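Local coordinates for glycosyl hydrolases family 31 family protein (Aspergillus niger, PDB 6DRU), which catalyses the release of alpha-xylose from the non-reducing terminal glucose of xyloglucan oligosaccharides, acting as a family 31 glycoside hydrolase, at residues G28-A33 / E43-Y48; T525-W528 / D533-E536; L540-L545 / A579-I584. All coordinates share one frame; numbering follows the deposited sequence.

Contact 1. Residues G28-A33 / E43-Y48; sequences GFRVRA and EISFIY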
loop_
_atom_site.group_PDB
_atom_site.type_symbol
_atom_site.label_atom_id
_atom_site.label_comp_id
_atom_site.label_asym_id
_atom_site.label_seq_id
_atom_site.Cartn_x
_atom_site.Cartn_y
_atom_site.Cartn_z
ATOM N N GLY A 28 -21.028 30.052 -13.556
ATOM C CA GLY A 28 -20.196 28.939 -13.142
ATOM C C GLY A 28 -20.105 28.815 -11.637
ATOM O O GLY A 28 -20.207 29.798 -10.900
ATOM N N PHE A 29 -19.917 27.575 -11.187
ATOM C CA PHE A 29 -19.635 27.262 -9.793
ATOM C C PHE A 29 -18.360 26.436 -9.712
ATOM O O PHE A 29 -18.096 25.599 -10.582
ATOM C CB PHE A 29 -20.791 26.497 -9.138
ATOM C CG PHE A 29 -21.904 27.381 -8.655
ATOM C CD1 PHE A 29 -21.666 28.356 -7.703
ATOM C CD2 PHE A 29 -23.189 27.232 -9.149
ATOM C CE1 PHE A 29 -22.689 29.173 -7.253
ATOM C CE2 PHE A 29 -24.216 28.043 -8.704
ATOM C CZ PHE A 29 -23.965 29.015 -7.754
ATOM N N ARG A 30 -17.567 26.681 -8.674
ATOM C CA ARG A 30 -16.374 25.896 -8.389
ATOM C C ARG A 30 -16.578 25.135 -7.088
ATOM O O ARG A 30 -16.935 25.731 -6.066
ATOM C CB ARG A 30 -15.133 26.785 -8.292
ATOM C CG ARG A 30 -13.854 26.002 -8.063
ATOM C CD ARG A 30 -12.666 26.915 -7.830
ATOM N NE ARG A 30 -11.410 26.176 -7.897
ATOM C CZ ARG A 30 -10.227 26.682 -7.569
ATOM N NH1 ARG A 30 -10.133 27.934 -7.142
ATOM N NH2 ARG A 30 -9.136 25.933 -7.663
ATOM N N VAL A 31 -16.353 23.824 -7.126
ATOM C CA VAL A 31 -16.580 22.948 -5.983
ATOM C C VAL A 31 -15.259 22.303 -5.592
ATOM O O VAL A 31 -14.551 21.756 -6.446
ATOM C CB VAL A 31 -17.641 21.876 -6.291
ATOM C CG1 VAL A 31 -17.776 20.910 -5.126
ATOM C CG2 VAL A 31 -18.975 22.529 -6.593
ATOM N N ARG A 32 -14.927 22.375 -4.304
ATOM C CA ARG A 32 -13.750 21.724 -3.749
ATOM C C ARG A 32 -14.141 20.974 -2.484
ATOM O O ARG A 32 -14.919 21.480 -1.670
ATOM C CB ARG A 32 -12.636 22.738 -3.453
ATOM C CG ARG A 32 -11.817 23.100 -4.681
ATOM C CD ARG A 32 -10.756 24.144 -4.382
ATOM N NE ARG A 32 -11.335 25.459 -4.131
ATOM C CZ ARG A 32 -10.623 26.571 -3.980
ATOM N NH1 ARG A 32 -9.300 26.532 -4.059
ATOM N NH2 ARG A 32 -11.235 27.726 -3.755
ATOM N N ALA A 33 -13.605 19.766 -2.328
ATOM C CA ALA A 33 -13.941 18.910 -1.201
ATOM C C ALA A 33 -12.701 18.161 -0.735
ATOM O O ALA A 33 -11.863 17.768 -1.550
ATOM C CB ALA A 33 -15.050 17.912 -1.568
ATOM N N GLU A 43 -1.411 22.559 -4.148
ATOM C CA GLU A 43 -1.980 21.689 -5.165
ATOM C C GLU A 43 -1.872 22.339 -6.539
ATOM O O GLU A 43 -1.869 23.566 -6.674
ATOM C CB GLU A 43 -3.442 21.373 -4.845
ATOM C CG GLU A 43 -3.646 20.443 -3.655
ATOM C CD GLU A 43 -3.695 21.179 -2.328
ATOM O OE1 GLU A 43 -3.704 22.430 -2.340
ATOM O OE2 GLU A 43 -3.729 20.508 -1.274
ATOM N N ILE A 44 -1.792 21.501 -7.567
ATOM C CA ILE A 44 -1.656 21.964 -8.944
ATOM C C ILE A 44 -3.043 22.209 -9.520
ATOM O O ILE A 44 -3.910 21.328 -9.480
ATOM C CB ILE A 44 -0.866 20.956 -9.798
ATOM C CG1 ILE A 44 0.620 20.953 -9.415
ATOM C CG2 ILE A 44 -1.043 21.254 -11.279
ATOM C CD1 ILE A 44 0.963 20.125 -8.205
ATOM N N SER A 45 -3.252 23.409 -10.056
ATOM C CA SER A 45 -4.530 23.825 -10.612
ATOM C C SER A 45 -4.315 24.317 -12.033
ATOM O O SER A 45 -3.282 24.916 -12.344
ATOM C CB SER A 45 -5.183 24.931 -9.772
ATOM O OG SER A 45 -6.405 25.359 -10.350
ATOM N N PHE A 46 -5.289 24.044 -12.896
ATOM C CA PHE A 46 -5.212 24.415 -14.301
ATOM C C PHE A 46 -6.209 25.504 -14.670
ATOM O O PHE A 46 -6.331 25.842 -15.851
ATOM C CB PHE A 46 -5.418 23.178 -15.178
ATOM C CG PHE A 46 -4.377 22.114 -14.971
ATOM C CD1 PHE A 46 -3.156 22.183 -15.624
ATOM C CD2 PHE A 46 -4.615 21.050 -14.114
ATOM C CE1 PHE A 46 -2.192 21.207 -15.431
ATOM C CE2 PHE A 46 -3.655 20.070 -13.916
ATOM C CZ PHE A 46 -2.442 20.149 -14.575
ATOM N N ILE A 47 -6.919 26.061 -13.692
ATOM C CA ILE A 47 -7.895 27.115 -13.939
ATOM C C ILE A 47 -7.373 28.424 -13.363
ATOM O O ILE A 47 -6.569 28.441 -12.425
ATOM C CB ILE A 47 -9.281 26.769 -13.352
ATOM C CG1 ILE A 47 -9.216 26.708 -11.827
ATOM C CG2 ILE A 47 -9.789 25.456 -13.926
ATOM C CD1 ILE A 47 -10.575 26.661 -11.166
ATOM N N TYR A 48 -7.838 29.529 -13.942
ATOM C CA TYR A 48 -7.423 30.863 -13.532
ATOM C C TYR A 48 -8.311 31.370 -12.403
ATOM O O TYR A 48 -9.532 31.196 -12.432
ATOM C CB TYR A 48 -7.483 31.832 -14.715
ATOM C CG TYR A 48 -6.393 31.626 -15.746
ATOM C CD1 TYR A 48 -6.502 30.636 -16.713
ATOM C CD2 TYR A 48 -5.260 32.429 -15.756
ATOM C CE1 TYR A 48 -5.509 30.446 -17.656
ATOM C CE2 TYR A 48 -4.262 32.247 -16.695
ATOM C CZ TYR A 48 -4.391 31.255 -17.642
ATOM O OH TYR A 48 -3.399 31.070 -18.580
#

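Contact 2. Residues T525-W528 / D533-E536; sequences TVWW and DTPE. With MAN (alpha-D-mannopyranose), chain E; BGC (beta-D-glucopyranose), chain G; MAN (alpha-D-mannopyranose), chain B; BGC (beta-D-glucopyranose), chain C.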
loop_
_atom_site.group_PDB
_atom_site.type_symbol
_atom_site.label_atom_id
_atom_site.label_comp_id
_atom_site.label_asym_id
_atom_site.label_seq_id
_atom_site.Cartn_x
_atom_site.Cartn_y
_atom_site.Cartn_z
ATOM N N THR A 525 0.387 -4.941 -43.059
ATOM C CA THR A 525 -0.598 -5.793 -43.713
ATOM C C THR A 525 -1.101 -5.225 -45.036
ATOM O O THR A 525 -1.769 -5.946 -45.785
ATOM C CB THR A 525 -1.785 -6.040 -42.779
ATOM O OG1 THR A 525 -2.438 -4.797 -42.492
ATOM C CG2 THR A 525 -1.313 -6.668 -41.479
ATOM N N VAL A 526 -0.805 -3.964 -45.336
ATOM C CA VAL A 526 -1.171 -3.328 -46.597
ATOM C C VAL A 526 0.116 -3.108 -47.383
ATOM O O VAL A 526 0.955 -2.286 -46.994
ATOM C CB VAL A 526 -1.924 -2.009 -46.373
ATOM C CG1 VAL A 526 -2.437 -1.465 -47.689
ATOM C CG2 VAL A 526 -3.073 -2.217 -45.399
ATOM N N TRP A 527 0.272 -3.839 -48.491
ATOM C CA TRP A 527 1.572 -3.912 -49.156
ATOM C C TRP A 527 2.038 -2.545 -49.645
ATOM O O TRP A 527 3.237 -2.242 -49.605
ATOM C CB TRP A 527 1.516 -4.907 -50.318
ATOM C CG TRP A 527 0.666 -4.464 -51.476
ATOM C CD1 TRP A 527 -0.655 -4.738 -51.675
ATOM C CD2 TRP A 527 1.083 -3.667 -52.593
ATOM N NE1 TRP A 527 -1.087 -4.163 -52.846
ATOM C CE2 TRP A 527 -0.039 -3.499 -53.428
ATOM C CE3 TRP A 527 2.295 -3.079 -52.968
ATOM C CZ2 TRP A 527 0.014 -2.768 -54.613
ATOM C CZ3 TRP A 527 2.347 -2.353 -54.144
ATOM C CH2 TRP A 527 1.213 -2.204 -54.953
ATOM N N TRP A 528 1.114 -1.704 -50.101
ATOM C CA TRP A 528 1.463 -0.408 -50.669
ATOM C C TRP A 528 1.555 0.703 -49.631
ATOM O O TRP A 528 1.894 1.835 -49.991
ATOM C CB TRP A 528 0.450 -0.010 -51.750
ATOM C CG TRP A 528 -0.976 -0.015 -51.281
ATOM C CD1 TRP A 528 -1.891 -1.009 -51.462
ATOM C CD2 TRP A 528 -1.647 1.020 -50.549
ATOM N NE1 TRP A 528 -3.092 -0.657 -50.894
ATOM C CE2 TRP A 528 -2.967 0.583 -50.327
ATOM C CE3 TRP A 528 -1.260 2.273 -50.063
ATOM C CZ2 TRP A 528 -3.902 1.352 -49.636
ATOM C CZ3 TRP A 528 -2.190 3.035 -49.378
ATOM C CH2 TRP A 528 -3.495 2.573 -49.172
ATOM N N ASP A 533 6.253 5.458 -54.190
ATOM C CA ASP A 533 6.405 5.089 -55.587
ATOM C C ASP A 533 5.240 4.264 -56.113
ATOM O O ASP A 533 5.191 3.990 -57.317
ATOM C CB ASP A 533 7.713 4.316 -55.797
ATOM C CG ASP A 533 8.942 5.175 -55.564
ATOM O OD1 ASP A 533 8.916 6.368 -55.939
ATOM O OD2 ASP A 533 9.937 4.657 -55.016
ATOM N N THR A 534 4.309 3.861 -55.251
ATOM C CA THR A 534 3.163 3.126 -55.769
ATOM C C THR A 534 1.999 4.076 -56.034
ATOM O O THR A 534 1.805 5.044 -55.290
ATOM C CB THR A 534 2.717 2.045 -54.788
ATOM O OG1 THR A 534 2.223 2.658 -53.590
ATOM C CG2 THR A 534 3.879 1.122 -54.447
ATOM N N PRO A 535 1.222 3.821 -57.089
ATOM C CA PRO A 535 0.041 4.663 -57.342
ATOM C C PRO A 535 -0.997 4.576 -56.240
ATOM O O PRO A 535 -1.754 5.534 -56.038
ATOM C CB PRO A 535 -0.502 4.116 -58.671
ATOM C CG PRO A 535 0.642 3.372 -59.285
ATOM C CD PRO A 535 1.416 2.809 -58.138
ATOM N N GLU A 536 -1.051 3.455 -55.517
ATOM C CA GLU A 536 -2.048 3.293 -54.464
ATOM C C GLU A 536 -1.840 4.315 -53.354
ATOM O O GLU A 536 -2.782 5.000 -52.941
ATOM C CB GLU A 536 -1.993 1.873 -53.899
ATOM C CG GLU A 536 -2.489 0.782 -54.836
ATOM C CD GLU A 536 -1.436 0.332 -55.835
ATOM O OE1 GLU A 536 -0.371 0.979 -55.922
ATOM O OE2 GLU A 536 -1.669 -0.683 -56.527
HETATM C C1 MAN E . -8.087 -4.535 -42.461
HETATM C C2 MAN E . -6.897 -5.462 -42.363
HETATM C C3 MAN E . -5.871 -4.866 -41.422
HETATM C C4 MAN E . -5.552 -3.456 -41.865
HETATM C C5 MAN E . -6.848 -2.678 -41.963
HETATM C C6 MAN E . -6.571 -1.244 -42.354
HETATM O O2 MAN E . -6.324 -5.609 -43.639
HETATM O O3 MAN E . -4.702 -5.650 -41.433
HETATM O O4 MAN E . -4.691 -2.846 -40.931
HETATM O O5 MAN E . -7.679 -3.273 -42.931
HETATM O O6 MAN E . -7.735 -0.474 -42.146
HETATM C C2 BGC G . 0.635 -5.324 -57.884
HETATM C C3 BGC G . -0.154 -5.748 -56.651
HETATM C C4 BGC G . 0.491 -6.953 -55.978
HETATM C C5 BGC G . 1.984 -6.731 -55.774
HETATM C C6 BGC G . 2.644 -7.966 -55.171
HETATM C C1 BGC G . 2.120 -5.199 -57.566
HETATM O O2 BGC G . 0.140 -4.067 -58.358
HETATM O O3 BGC G . -1.496 -6.073 -57.031
HETATM O O4 BGC G . -0.135 -7.183 -54.711
HETATM O O5 BGC G . 2.595 -6.429 -57.027
HETATM O O6 BGC G . 3.360 -7.595 -53.989
HETATM C C1 MAN B . -6.438 -6.693 -44.545
HETATM C C2 MAN B . -5.183 -6.650 -45.394
HETATM C C3 MAN B . -5.268 -5.583 -46.471
HETATM C C4 MAN B . -6.643 -5.512 -47.107
HETATM C C5 MAN B . -7.711 -5.587 -46.041
HETATM C C6 MAN B . -9.083 -5.517 -46.674
HETATM O O2 MAN B . -4.965 -7.910 -45.984
HETATM O O3 MAN B . -4.317 -5.875 -47.468
HETATM O O4 MAN B . -6.773 -4.300 -47.813
HETATM O O5 MAN B . -7.578 -6.805 -45.355
HETATM O O6 MAN B . -9.958 -6.375 -45.977
HETATM C C2 BGC C . 6.312 -4.049 -59.246
HETATM C C3 BGC C . 5.010 -4.764 -59.119
HETATM C C4 BGC C . 3.941 -3.839 -58.512
HETATM C C5 BGC C . 3.931 -2.512 -59.218
HETATM C C6 BGC C . 2.918 -1.587 -58.552
HETATM C C1 BGC C . 6.101 -2.725 -59.943
HETATM O O1 BGC C . 7.318 -2.069 -60.094
HETATM O O2 BGC C . 7.226 -4.858 -60.018
HETATM O O3 BGC C . 5.173 -5.871 -58.306
HETATM O O4 BGC C . 2.675 -4.446 -58.650
HETATM O O5 BGC C . 5.216 -1.923 -59.159
HETATM O O6 BGC C . 3.499 -0.974 -57.422
#

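Contact 3. Residues L540-L545 / A579-I584; sequences LYVRWL and ASNTPI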
loop_
_atom_site.group_PDB
_atom_site.type_symbol
_atom_site.label_atom_id
_atom_site.label_comp_id
_atom_site.label_asym_id
_atom_site.label_seq_id
_atom_site.Cartn_x
_atom_site.Cartn_y
_atom_site.Cartn_z
ATOM N N LEU A 540 -3.655 8.089 -51.866
ATOM C CA LEU A 540 -3.952 8.375 -50.465
ATOM C C LEU A 540 -3.275 9.657 -49.999
ATOM O O LEU A 540 -3.888 10.472 -49.299
ATOM C CB LEU A 540 -3.528 7.196 -49.589
ATOM C CG LEU A 540 -3.659 7.388 -48.076
ATOM C CD1 LEU A 540 -5.080 7.776 -47.688
ATOM C CD2 LEU A 540 -3.225 6.129 -47.342
ATOM N N TYR A 541 -2.006 9.854 -50.369
ATOM C CA TYR A 541 -1.281 11.029 -49.900
ATOM C C TYR A 541 -1.890 12.315 -50.442
ATOM O O TYR A 541 -2.007 13.308 -49.715
ATOM C CB TYR A 541 0.194 10.937 -50.288
ATOM C CG TYR A 541 0.992 12.135 -49.827
ATOM C CD1 TYR A 541 1.420 12.241 -48.511
ATOM C CD2 TYR A 541 1.304 13.169 -50.701
ATOM C CE1 TYR A 541 2.141 13.337 -48.080
ATOM C CE2 TYR A 541 2.024 14.269 -50.279
ATOM C CZ TYR A 541 2.440 14.346 -48.967
ATOM O OH TYR A 541 3.160 15.438 -48.538
ATOM N N VAL A 542 -2.281 12.323 -51.718
ATOM C CA VAL A 542 -2.835 13.537 -52.310
ATOM C C VAL A 542 -4.176 13.877 -51.672
ATOM O O VAL A 542 -4.484 15.050 -51.429
ATOM C CB VAL A 542 -2.942 13.382 -53.837
ATOM C CG1 VAL A 542 -3.751 14.519 -54.435
ATOM C CG2 VAL A 542 -1.552 13.343 -54.455
ATOM N N ARG A 543 -4.988 12.859 -51.375
ATOM C CA ARG A 543 -6.214 13.093 -50.619
ATOM C C ARG A 543 -5.903 13.645 -49.234
ATOM O O ARG A 543 -6.568 14.574 -48.759
ATOM C CB ARG A 543 -7.019 11.798 -50.506
ATOM C CG ARG A 543 -7.540 11.251 -51.825
ATOM C CD ARG A 543 -8.580 12.173 -52.432
ATOM N NE ARG A 543 -9.352 11.500 -53.470
ATOM C CZ ARG A 543 -10.320 12.078 -54.171
ATOM N NH1 ARG A 543 -10.637 13.346 -53.946
ATOM N NH2 ARG A 543 -10.974 11.389 -55.097
ATOM N N TRP A 544 -4.888 13.083 -48.573
ATOM C CA TRP A 544 -4.540 13.501 -47.219
ATOM C C TRP A 544 -3.937 14.902 -47.211
ATOM O O TRP A 544 -4.311 15.746 -46.390
ATOM C CB TRP A 544 -3.574 12.486 -46.609
ATOM C CG TRP A 544 -3.653 12.351 -45.121
ATOM C CD1 TRP A 544 -3.809 13.354 -44.210
ATOM C CD2 TRP A 544 -3.571 11.135 -44.369
ATOM N NE1 TRP A 544 -3.831 12.838 -42.937
ATOM C CE2 TRP A 544 -3.686 11.477 -43.007
ATOM C CE3 TRP A 544 -3.413 9.789 -44.715
ATOM C CZ2 TRP A 544 -3.648 10.523 -41.993
ATOM C CZ3 TRP A 544 -3.374 8.844 -43.706
ATOM C CH2 TRP A 544 -3.492 9.215 -42.363
ATOM N N LEU A 545 -2.989 15.160 -48.118
ATOM C CA LEU A 545 -2.354 16.473 -48.189
ATOM C C LEU A 545 -3.372 17.566 -48.486
ATOM O O LEU A 545 -3.251 18.691 -47.987
ATOM C CB LEU A 545 -1.249 16.454 -49.251
ATOM C CG LEU A 545 -0.233 17.601 -49.327
ATOM C CD1 LEU A 545 -0.765 18.793 -50.112
ATOM C CD2 LEU A 545 0.197 18.027 -47.932
ATOM N N ALA A 579 5.260 12.696 -61.263
ATOM C CA ALA A 579 5.203 13.937 -62.027
ATOM C C ALA A 579 3.776 14.448 -62.168
ATOM O O ALA A 579 3.553 15.665 -62.177
ATOM C CB ALA A 579 5.835 13.737 -63.404
ATOM N N SER A 580 2.800 13.543 -62.276
ATOM C CA SER A 580 1.412 13.966 -62.438
ATOM C C SER A 580 0.844 14.560 -61.156
ATOM O O SER A 580 -0.081 15.378 -61.211
ATOM C CB SER A 580 0.551 12.788 -62.895
ATOM O OG SER A 580 0.611 11.721 -61.963
ATOM N N ASN A 581 1.379 14.165 -60.001
ATOM C CA ASN A 581 0.856 14.623 -58.721
ATOM C C ASN A 581 1.519 15.896 -58.219
ATOM O O ASN A 581 0.941 16.581 -57.367
ATOM C CB ASN A 581 1.007 13.524 -57.666
ATOM C CG ASN A 581 0.019 12.395 -57.863
ATOM O OD1 ASN A 581 -1.160 12.626 -58.131
ATOM N ND2 ASN A 581 0.494 11.162 -57.733
ATOM N N THR A 582 2.714 16.222 -58.713
ATOM C CA THR A 582 3.386 17.456 -58.306
ATOM C C THR A 582 2.531 18.703 -58.503
ATOM O O THR A 582 2.444 19.512 -57.567
ATOM C CB THR A 582 4.727 17.587 -59.043
ATOM O OG1 THR A 582 5.514 16.410 -58.824
ATOM C CG2 THR A 582 5.490 18.800 -58.539
ATOM N N PRO A 583 1.880 18.927 -59.652
ATOM C CA PRO A 583 1.029 20.123 -59.764
ATOM C C PRO A 583 -0.160 20.107 -58.820
ATOM O O PRO A 583 -0.630 21.178 -58.415
ATOM C CB PRO A 583 0.587 20.104 -61.235
ATOM C CG PRO A 583 0.693 18.679 -61.636
ATOM C CD PRO A 583 1.892 18.160 -60.913
ATOM N N ILE A 584 -0.664 18.927 -58.456
ATOM C CA ILE A 584 -1.774 18.852 -57.511
ATOM C C ILE A 584 -1.317 19.276 -56.120
ATOM O O ILE A 584 -1.996 20.048 -55.432
ATOM C CB ILE A 584 -2.375 17.435 -57.494
ATOM C CG1 ILE A 584 -2.649 16.947 -58.915
ATOM C CG2 ILE A 584 -3.654 17.412 -56.677
ATOM C CD1 ILE A 584 -3.265 15.567 -58.969
#

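Contact 1. Residues G28-A33 / E43-Y48
R30 and I47 illustrate how an inner strand of a beta-sheet can receive a loop without sharing any backbone pairing with it. The sheet belongs to the N-terminal beta-domain of this family 31 glycosidase, where the strand holding G28-A33 runs antiparallel to both of its neighbours, 17-23 and 216-222. E43-Y48 belongs to the loop that follows this strand, and the nearest CA atoms of the two segments, those of R30 and I47, are still 10.2 Å apart. The gap is closed by side chains, chiefly that of R30.

Along the strand, R30 is the residue that spans the distance. With CG anti to the backbone N (chi1 -177°) and the chain extended as far as NE, its guanidinium is carried up to the loop. The CD1 methyl of I47 lies over one face of that group, 3.4 Å from NE of R30 and 3.6 Å from CZ of R30. The same methyl comes within 3.9 Å of CD of R30, so the contact runs on from the charged group to the aliphatic part of the chain. NH2 of R30 forms a salt bridge with D217 of the adjoining strand, which probably offsets much of the buried charge. R32, two residues on, brings its CZ 3.5 Å above the guanidinium plane of R30, on the face opposite I47. The R30 guanidinium thus has the methyl of I47 over one face and the R32 guanidinium over the other, both displaced toward the rim.

On the loop, N192 grips OG of S45 and the backbone N of F46. That hydroxyl also receives a weak, nearly straight bond from N of I47 (3.5 Å, 171°), and it lies 3.9 Å from NH2 of R30.

Contact 2. Residues T525-W528 / D533-E536
E536 meets two tryptophans at once, a worked case of one side chain serving separate aromatic surfaces with its aliphatic and its charged parts. Its CB lies over the five-membered ring of W528 in a CH-pi contact, 3.5 Å from the centroid and 19° off the ring normal. The opposite face of W528 rests on CG1 of V526. Beyond CB the glutamate bends at chi2 (82°) and brings its carboxylate to the edge of W527, where OE2 of E536 lies 3.3 Å from CZ2 of W527. The two planes stand steeply to each other, 77° apart.

W527 is itself layered between CB of W528, over the centre of one face, and O4 of the chain G glucose, displaced toward the rim, on the other. CG2 of T534, the N-cap residue of helix 535-548, adds a methyl contact 3.8 Å from CZ3 of W527. At the far end of the loop, OG1 of T525 accepts a 2.6 Å bond from O3 of the chain E mannose.

One glucose of the linked pair lies over a face of W527 and the other meets its edge through O6, while the carboxylate at the ring's C-H edge probably makes a favourable electrostatic contact.

Contact 3. Residues L540-L545 / A579-I584
Outer elements of the family 31 TIM-barrel domain meet here, helix 535-548 through V542 and the segment 579-584, which leads into helix 582-594, through N581 and I584. The example shows how one branched residue can serve two partners, because each methyl of V542 has its own. The CA atoms of V542 and N581, the nearest pair across the contact, are 7.5 Å apart, a separation that only the side chains close.

V542 points its CG1 anti to the backbone N (chi1 169°), and this methyl touches CG2 of I584 at 3.7 Å. The two side chains stand at about a right angle and touch through one methyl each. The touching branch of I584 is likewise anti to its own backbone N.

The other methyl of V542, CG2, faces the amide of N581. It lies 3.8 Å from OD1 of N581 and 3.9 Å from CG of N581, a van der Waals approach to a polar group. The contact continues to the root of the asparagine, whose CB is 4.1 Å from CG2 of V542, so the methyl meets the side chain of N581 along its length and not at the oxygen alone. What fixes the amide is a bond outside the pair: ND2 of N581 donates to the carbonyl oxygen of Y577.

Around the contact, I585 of helix 582-594 also packs on Y541 and L545, while L698, a loop residue, covers both V542 and N581. On another side L540, R543 and W544 pack against helix 492-508, which places helix 535-548 between that helix and helix 582-594.

How the contacts relate
The three contacts show chemistry changing with place. Contact 1 lies in the N-terminal beta-domain, on the opposite side of the chain's centre from the others and about 48 to 50 Å from them between centres; it is buried and joins a charged group to an aliphatic one, the charge being met by a neighbouring strand. Contacts 2 and 3 share helix 535-548, have centres about 15 Å apart, and touch where CZ3 of W528 packs on CD2 of L540 at 3.8 Å. Contact 2, at the start of that helix, is partly exposed, aromatic and next to sugars. Contact 3, a turn or two further on, is buried and mainly aliphatic, joining helix to helix.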